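Local coordinates for protein aspartate-semialdehyde dehydrogenase 2 (Vibrio cholerae, PDB 2R00) that catalyses the NADPH-dependent reductive dephosphorylation of L-aspartyl-4-phosphate to L-aspartate-semialdehyde, a shared step in lysine, methionine and threonine biosynthesis, at residues N207-E212 / M230-C235. Residues are numbered along the deposited sequence; the frame is centred on the assembly and turned at random.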
loop_
_atom_site.group_PDB
_atom_site.type_symbol
_atom_site.label_atom_id
_atom_site.label_comp_id
_atom_site.label_asym_id
_atom_site.label_seq_id
_atom_site.Cartn_x
_atom_site.Cartn_y
_atom_site.Cartn_z
ATOM N N ASN A 207 -0.043 21.788 0.553
ATOM C CA ASN A 207 -1.239 20.946 0.594
ATOM C C ASN A 207 -1.047 19.604 1.306
ATOM O O ASN A 207 -1.921 18.740 1.248
ATOM C CB ASN A 207 -1.808 20.737 -0.817
ATOM C CG ASN A 207 -0.863 19.968 -1.730
ATOM O OD1 ASN A 207 0.229 19.569 -1.326
ATOM N ND2 ASN A 207 -1.279 19.773 -2.973
ATOM N N GLY A 208 0.104 19.437 1.954
ATOM C CA GLY A 208 0.405 18.215 2.689
ATOM C C GLY A 208 1.088 17.145 1.858
ATOM O O GLY A 208 1.621 16.189 2.401
ATOM N N TYR A 209 1.067 17.305 0.537
ATOM C CA TYR A 209 1.792 16.401 -0.352
ATOM C C TYR A 209 3.246 16.817 -0.453
ATOM O O TYR A 209 3.574 18.016 -0.383
ATOM C CB TYR A 209 1.148 16.360 -1.739
ATOM C CG TYR A 209 -0.206 15.699 -1.739
ATOM C CD1 TYR A 209 -1.351 16.415 -1.396
ATOM C CD2 TYR A 209 -0.344 14.349 -2.063
ATOM C CE1 TYR A 209 -2.603 15.816 -1.383
ATOM C CE2 TYR A 209 -1.596 13.735 -2.056
ATOM C CZ TYR A 209 -2.719 14.472 -1.710
ATOM O OH TYR A 209 -3.963 13.880 -1.698
ATOM N N THR A 210 4.110 15.821 -0.614
ATOM C CA THR A 210 5.542 16.035 -0.776
ATOM C C THR A 210 5.899 16.498 -2.189
ATOM O O THR A 210 5.158 16.223 -3.144
ATOM C CB THR A 210 6.326 14.751 -0.497
ATOM O OG1 THR A 210 6.038 13.782 -1.516
ATOM C CG2 THR A 210 5.964 14.185 0.892
ATOM N N LYS A 211 7.047 17.168 -2.306
ATOM C CA LYS A 211 7.520 17.744 -3.566
ATOM C C LYS A 211 7.467 16.704 -4.661
ATOM O O LYS A 211 7.044 16.286 -6.068
ATOM C CB LYS A 211 8.961 18.238 -3.440
ATOM N N GLU A 212 8.124 14.848 -4.358
ATOM C CA GLU A 212 8.031 13.609 -5.169
ATOM C C GLU A 212 6.577 13.354 -5.554
ATOM O O GLU A 212 6.298 13.034 -6.704
ATOM C CB GLU A 212 8.617 12.436 -4.393
ATOM C CG GLU A 212 8.811 11.155 -5.192
ATOM C CD GLU A 212 9.349 10.013 -4.334
ATOM O OE1 GLU A 212 9.840 9.015 -4.915
ATOM O OE2 GLU A 212 9.293 10.115 -3.083
ATOM N N MET A 230 -7.583 14.382 -11.591
ATOM C CA MET A 230 -6.991 14.567 -10.272
ATOM C C MET A 230 -6.182 13.333 -9.878
ATOM O O MET A 230 -6.603 12.196 -10.103
ATOM C CB MET A 230 -8.064 14.922 -9.242
ATOM C CG MET A 230 -8.744 16.295 -9.506
ATOM S SD MET A 230 -7.654 17.753 -9.368
ATOM C CE MET A 230 -7.261 18.089 -11.093
ATOM N N VAL A 231 -5.002 13.582 -9.321
ATOM C CA VAL A 231 -4.070 12.531 -8.938
ATOM C C VAL A 231 -3.641 12.792 -7.499
ATOM O O VAL A 231 -3.185 13.884 -7.164
ATOM C CB VAL A 231 -2.814 12.512 -9.844
ATOM C CG1 VAL A 231 -1.960 11.278 -9.540
ATOM C CG2 VAL A 231 -3.200 12.563 -11.346
ATOM N N ASN A 232 -3.794 11.785 -6.654
ATOM C CA ASN A 232 -3.476 11.910 -5.234
ATOM C C ASN A 232 -2.493 10.815 -4.814
ATOM O O ASN A 232 -2.912 9.724 -4.418
ATOM C CB ASN A 232 -4.782 11.845 -4.437
ATOM C CG ASN A 232 -5.782 12.902 -4.892
ATOM O OD1 ASN A 232 -5.511 14.089 -4.782
ATOM N ND2 ASN A 232 -6.915 12.473 -5.441
ATOM N N PRO A 233 -1.179 11.076 -4.964
ATOM C CA PRO A 233 -0.177 10.069 -4.646
ATOM C C PRO A 233 0.294 10.083 -3.194
ATOM O O PRO A 233 0.329 11.144 -2.544
ATOM C CB PRO A 233 1.008 10.442 -5.563
ATOM C CG PRO A 233 0.555 11.647 -6.364
ATOM C CD PRO A 233 -0.532 12.270 -5.522
ATOM N N THR A 234 0.656 8.896 -2.712
ATOM C CA THR A 234 1.354 8.722 -1.450
ATOM C C THR A 234 2.608 7.912 -1.752
ATOM O O THR A 234 2.531 6.757 -2.165
ATOM C CB THR A 234 0.480 8.006 -0.402
ATOM O OG1 THR A 234 -0.743 8.728 -0.238
ATOM C CG2 THR A 234 1.200 7.951 0.954
ATOM N N CYS A 235 3.766 8.543 -1.591
ATOM C CA CYS A 235 5.022 7.905 -1.926
ATOM C C CYS A 235 5.671 7.449 -0.633
ATOM O O CYS A 235 6.137 8.264 0.166
ATOM C CB CYS A 235 5.908 8.857 -2.742
ATOM S SG CYS A 235 5.110 9.305 -4.328
#
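The run Y209-E212, leading into helix 211-223, and strand residues N232-C235 differ in direction by 55°; the CA atoms of E212 and C235 come within 7.2 Å, and no hydrogen bond joins the two segments. CB of Y209 points toward the strand, and chi1 of -69° lays the ring with its CD2-CE2 edge at the P233 carbonyl, whose O lies near the ring plane, 3.3 Å from both CD2 and CE2. From off that plane, P233 CD makes an apolar contact with Y209 CE2 (3.9 Å), the side chains crossing at about a right angle. The phenol OH sits 3.5 Å from CB and OD1 of N232, ring and amide planes 36° apart, without bonding to it: OH bonds to N299 O, and N232 OD1 to I301 N, both of the second subunit; N232 ND2 bonds to N153 OD1. Strand 230-238 is an outermost strand, within this chain, of the dimerization-domain sheet, next to strand 149-159, and this contact lies at the subunit interface. In an Asx turn, N207 OD1 accepts from Y209 N (3.0 Å), the donor above the amide's carbonyl plane; T210 is the helix N-cap. E212, CG anti to its backbone N and the chain extended, brings OE2 to 3.6 Å from C235 CB, while its OE1 accepts from NE2 of Q158, a predicted substrate-binding residue.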